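Local atomic coordinates of transcription antitermination protein NusB (Aquifex aeolicus, PDB entry 3R2C), a protein that binds RNA, probably the boxA antiterminator sequence of ribosomal RNA operons, and probably takes part in the transcription antitermination those genes require. Residues L87-L92 and S128-A133. Residues are numbered along the deposited sequence; the frame is centred on the assembly and turned at random.
Sequences LGVAEL and SAIYKA. With nucleotides of chain E.
Val89 meets Ile130 and Leu92 meets Tyr131 where helices 79-94 and 117-137 pack together in the all-helical NusB fold; bound RNA lies beside the second helix. The apolar contacts are few and at van der Waals range. Val89 CG2 touches Ile130 CD1 at 3.9 Å, the two side chains crossing at about a right angle. With CG1 of Val89 anti to the backbone N (chi1 168°), CG2 stands anti to the carbonyl carbon and is the methyl that meets Ile130. Ile65 of helix 58-66 packs on both residues. Leu92 CB lies 4.0 Å from Tyr131 CD1, oblique to the ring, while the Leu92 methyls CD1 and CD2 come near Tyr131 CD1 and CE1 respectively, each at 4.1 Å. Pro100, at the start of helix 100-114, touches both Leu92 and Tyr131. No direct hydrogen bond joins the segments, but a water bridges them: it donates to Leu92 O (2.8 Å) and, at the edge of the Tyr131 ring and in its plane, weakly accepts from Tyr131 OH at 3.4 Å. An alanine in place of Tyr131 would probably leave Leu92 without its aromatic neighbour and the water without its phenolic partner. The RNA contacts come from residues flanking this packing. Lys132 CD lies 3.3 Å from O4 of U4 of chain E. Ser128 CB points away from helix 79-94, and its OG links two bases, accepting from N3 of U4 (3.0 Å, N-H...O angle 161°) and donating to O2 of C6 at 2.8 Å, both of chain E.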
ATOM      1  N   LEU A  87      -2.035   4.575   7.608  1.00 13.37           N
ATOM      2  CA  LEU A  87      -2.165   5.965   7.217  1.00 13.09           C
ATOM      3  C   LEU A  87      -3.267   6.644   8.038  1.00 14.90           C
ATOM      4  O   LEU A  87      -3.100   7.776   8.510  1.00 13.80           O
ATOM      5  CB  LEU A  87      -2.465   6.050   5.718  1.00 12.96           C
ATOM      6  CG  LEU A  87      -2.681   7.460   5.162  1.00 18.21           C
ATOM      7  CD1 LEU A  87      -1.451   8.329   5.411  1.00 15.04           C
ATOM      8  CD2 LEU A  87      -3.019   7.396   3.664  1.00 16.79           C
ATOM      9  N   GLY A  88      -4.398   5.957   8.204  1.00 15.79           N
ATOM     10  CA  GLY A  88      -5.513   6.496   8.972  1.00 12.54           C
ATOM     11  C   GLY A  88      -5.085   6.782  10.405  1.00 14.99           C
ATOM     12  O   GLY A  88      -5.409   7.815  10.974  1.00 14.09           O
ATOM     13  N   VAL A  89      -4.333   5.872  10.997  1.00 12.78           N
ATOM     14  CA  VAL A  89      -3.912   6.062  12.384  1.00 11.87           C
ATOM     15  C   VAL A  89      -2.927   7.229  12.491  1.00 14.18           C
ATOM     16  O   VAL A  89      -3.012   8.035  13.409  1.00 14.02           O
ATOM     17  CB  VAL A  89      -3.298   4.779  12.968  1.00 13.88           C
ATOM     18  CG1 VAL A  89      -2.580   5.071  14.314  1.00 16.12           C
ATOM     19  CG2 VAL A  89      -4.383   3.724  13.143  1.00 16.86           C
ATOM     20  N   ALA A  90      -1.985   7.304  11.555  1.00 13.71           N
ATOM     21  CA  ALA A  90      -1.006   8.381  11.548  1.00 14.75           C
ATOM     22  C   ALA A  90      -1.711   9.743  11.516  1.00 17.70           C
ATOM     23  O   ALA A  90      -1.333  10.658  12.251  1.00 17.75           O
ATOM     24  CB  ALA A  90      -0.055   8.246  10.357  1.00 13.72           C
ATOM     25  N   GLU A  91      -2.734   9.889  10.683  1.00 13.54           N
ATOM     26  CA  GLU A  91      -3.387  11.199  10.575  1.00 15.27           C
ATOM     27  C   GLU A  91      -4.337  11.492  11.736  1.00 16.14           C
ATOM     28  O   GLU A  91      -4.342  12.599  12.279  1.00 18.29           O
ATOM     29  CB  GLU A  91      -4.156  11.360   9.254  1.00 14.52           C
ATOM     30  CG  GLU A  91      -4.502  12.832   9.009  1.00 20.97           C
ATOM     31  CD  GLU A  91      -4.942  13.120   7.592  1.00 24.97           C
ATOM     32  OE1 GLU A  91      -5.138  12.159   6.818  1.00 20.73           O
ATOM     33  OE2 GLU A  91      -5.093  14.317   7.255  1.00 22.96           O
ATOM     34  N   LEU A  92      -5.152  10.516  12.108  1.00 14.63           N
ATOM     35  CA  LEU A  92      -6.172  10.738  13.135  1.00 15.21           C
ATOM     36  C   LEU A  92      -5.531  10.935  14.500  1.00 21.20           C
ATOM     37  O   LEU A  92      -5.978  11.742  15.299  1.00 20.62           O
ATOM     38  CB  LEU A  92      -7.127   9.544  13.206  1.00 13.20           C
ATOM     39  CG  LEU A  92      -8.096   9.461  12.024  1.00 14.17           C
ATOM     40  CD1 LEU A  92      -8.860   8.135  12.072  1.00 12.87           C
ATOM     41  CD2 LEU A  92      -9.057  10.659  12.006  1.00 14.88           C
ATOM     42  N   SER A 128     -12.594   2.862  13.092  1.00 15.66           N
ATOM     43  CA  SER A 128     -13.582   3.486  13.959  1.00 16.60           C
ATOM     44  C   SER A 128     -13.378   3.103  15.422  1.00 17.72           C
ATOM     45  O   SER A 128     -13.499   3.941  16.311  1.00 17.85           O
ATOM     46  CB  SER A 128     -14.997   3.096  13.524  1.00 21.79           C
ATOM     47  OG  SER A 128     -15.949   3.822  14.281  1.00 28.53           O
ATOM     48  N   ALA A 129     -13.103   1.826  15.671  1.00 19.71           N
ATOM     49  CA  ALA A 129     -12.813   1.357  17.022  1.00 26.15           C
ATOM     50  C   ALA A 129     -11.535   1.999  17.563  1.00 25.97           C
ATOM     51  O   ALA A 129     -11.479   2.415  18.718  1.00 19.88           O
ATOM     52  CB  ALA A 129     -12.682  -0.159  17.037  1.00 28.63           C
ATOM     53  N   ILE A 130     -10.503   2.078  16.727  1.00 18.52           N
ATOM     54  CA  ILE A 130      -9.248   2.687  17.135  1.00 18.43           C
ATOM     55  C   ILE A 130      -9.513   4.131  17.531  1.00 20.49           C
ATOM     56  O   ILE A 130      -9.041   4.601  18.567  1.00 21.21           O
ATOM     57  CB  ILE A 130      -8.205   2.673  15.985  1.00 20.05           C
ATOM     58  CG1 ILE A 130      -7.680   1.254  15.760  1.00 16.36           C
ATOM     59  CG2 ILE A 130      -7.033   3.620  16.300  1.00 17.35           C
ATOM     60  CD1 ILE A 130      -6.902   1.100  14.444  1.00 14.74           C
ATOM     61  N   TYR A 131     -10.277   4.830  16.698  1.00 17.93           N
ATOM     62  CA  TYR A 131     -10.536   6.244  16.918  1.00 20.51           C
ATOM     63  C   TYR A 131     -11.370   6.476  18.186  1.00 22.80           C
ATOM     64  O   TYR A 131     -11.135   7.426  18.923  1.00 23.10           O
ATOM     65  CB  TYR A 131     -11.249   6.863  15.709  1.00 17.12           C
ATOM     66  CG  TYR A 131     -11.291   8.369  15.771  1.00 24.56           C
ATOM     67  CD1 TYR A 131     -10.116   9.105  15.863  1.00 25.79           C
ATOM     68  CD2 TYR A 131     -12.502   9.057  15.742  1.00 31.09           C
ATOM     69  CE1 TYR A 131     -10.140  10.483  15.928  1.00 29.85           C
ATOM     70  CE2 TYR A 131     -12.536  10.443  15.807  1.00 34.57           C
ATOM     71  CZ  TYR A 131     -11.348  11.147  15.893  1.00 37.38           C
ATOM     72  OH  TYR A 131     -11.369  12.523  15.961  1.00 52.25           O
ATOM     73  N   LYS A 132     -12.343   5.620  18.449  1.00 24.93           N
ATOM     74  CA  LYS A 132     -13.191   5.847  19.613  1.00 32.78           C
ATOM     75  C   LYS A 132     -12.419   5.586  20.904  1.00 32.23           C
ATOM     76  O   LYS A 132     -12.632   6.261  21.908  1.00 30.23           O
ATOM     77  CB  LYS A 132     -14.463   5.004  19.556  1.00 41.19           C
ATOM     78  CG  LYS A 132     -15.667   5.783  19.036  1.00 58.30           C
ATOM     79  CD  LYS A 132     -15.679   5.856  17.522  1.00 57.78           C
ATOM     80  CE  LYS A 132     -16.767   4.970  16.943  1.00 58.51           C
ATOM     81  NZ  LYS A 132     -16.687   3.560  17.415  1.00 58.50           N
ATOM     82  N   ALA A 133     -11.510   4.621  20.868  1.00 26.60           N
ATOM     83  CA  ALA A 133     -10.676   4.324  22.021  1.00 27.55           C
ATOM     84  C   ALA A 133      -9.702   5.475  22.279  1.00 32.85           C
ATOM     85  O   ALA A 133      -9.436   5.819  23.421  1.00 33.64           O
ATOM     86  CB  ALA A 133      -9.935   3.021  21.814  1.00 27.51           C
TER
ATOM     87  P     U E   4     -18.974  11.924   9.482  1.00 28.27           P
ATOM     88  OP1   U E   4     -20.234  11.976   8.710  1.00 24.56           O
ATOM     89  OP2   U E   4     -19.007  12.201  10.937  1.00 29.44           O
ATOM     90  O5'   U E   4     -18.244  10.548   9.222  1.00 27.34           O
ATOM     91  C5'   U E   4     -17.787  10.204   7.931  1.00 26.16           C
ATOM     92  C4'   U E   4     -17.498   8.743   7.864  1.00 19.95           C
ATOM     93  O4'   U E   4     -16.392   8.441   8.739  1.00 22.43           O
ATOM     94  C3'   U E   4     -18.617   7.848   8.357  1.00 24.41           C
ATOM     95  O3'   U E   4     -19.604   7.640   7.362  1.00 24.96           O
ATOM     96  C2'   U E   4     -17.868   6.585   8.784  1.00 20.73           C
ATOM     97  O2'   U E   4     -17.552   5.782   7.655  1.00 23.44           O
ATOM     98  C1'   U E   4     -16.567   7.173   9.323  1.00 19.39           C
ATOM     99  N1    U E   4     -16.550   7.330  10.794  1.00 24.20           N
ATOM    100  C2    U E   4     -16.493   6.198  11.582  1.00 23.38           C
ATOM    101  O2    U E   4     -16.546   5.064  11.141  1.00 23.97           O
ATOM    102  N3    U E   4     -16.414   6.438  12.929  1.00 26.59           N
ATOM    103  C4    U E   4     -16.346   7.659  13.557  1.00 30.04           C
ATOM    104  O4    U E   4     -16.265   7.690  14.784  1.00 36.18           O
ATOM    105  C5    U E   4     -16.369   8.788  12.681  1.00 30.51           C
ATOM    106  C6    U E   4     -16.454   8.579  11.361  1.00 26.99           C
ATOM    107  P     C E   6     -21.181   0.289   7.181  1.00 27.26           P
ATOM    108  OP1   C E   6     -21.404  -0.988   6.481  1.00 28.50           O
ATOM    109  OP2   C E   6     -22.351   1.026   7.693  1.00 28.41           O
ATOM    110  O5'   C E   6     -20.135   0.085   8.377  1.00 26.45           O
ATOM    111  C5'   C E   6     -18.934  -0.661   8.188  1.00 25.98           C
ATOM    112  C4'   C E   6     -18.214  -0.881   9.500  1.00 26.20           C
ATOM    113  O4'   C E   6     -17.885   0.411  10.078  1.00 24.07           O
ATOM    114  C3'   C E   6     -19.023  -1.622  10.568  1.00 29.94           C
ATOM    115  O3'   C E   6     -18.123  -2.284  11.457  1.00 33.30           O
ATOM    116  C2'   C E   6     -19.695  -0.468  11.299  1.00 31.98           C
ATOM    117  O2'   C E   6     -20.156  -0.777  12.598  1.00 34.33           O
ATOM    118  C1'   C E   6     -18.560   0.558  11.323  1.00 28.86           C
ATOM    119  N1    C E   6     -18.999   1.964  11.443  1.00 27.90           N
ATOM    120  C2    C E   6     -18.699   2.686  12.604  1.00 30.70           C
ATOM    121  O2    C E   6     -18.093   2.111  13.512  1.00 30.46           O
ATOM    122  N3    C E   6     -19.071   3.982  12.706  1.00 27.44           N
ATOM    123  C4    C E   6     -19.725   4.555  11.692  1.00 31.49           C
ATOM    124  N4    C E   6     -20.083   5.833  11.819  1.00 27.45           N
ATOM    125  C5    C E   6     -20.049   3.848  10.503  1.00 33.11           C
ATOM    126  C6    C E   6     -19.669   2.571  10.422  1.00 29.85           C
TER
HETATM  127  O   HOH W   1      -8.095  13.510  15.652  1.00 26.28           O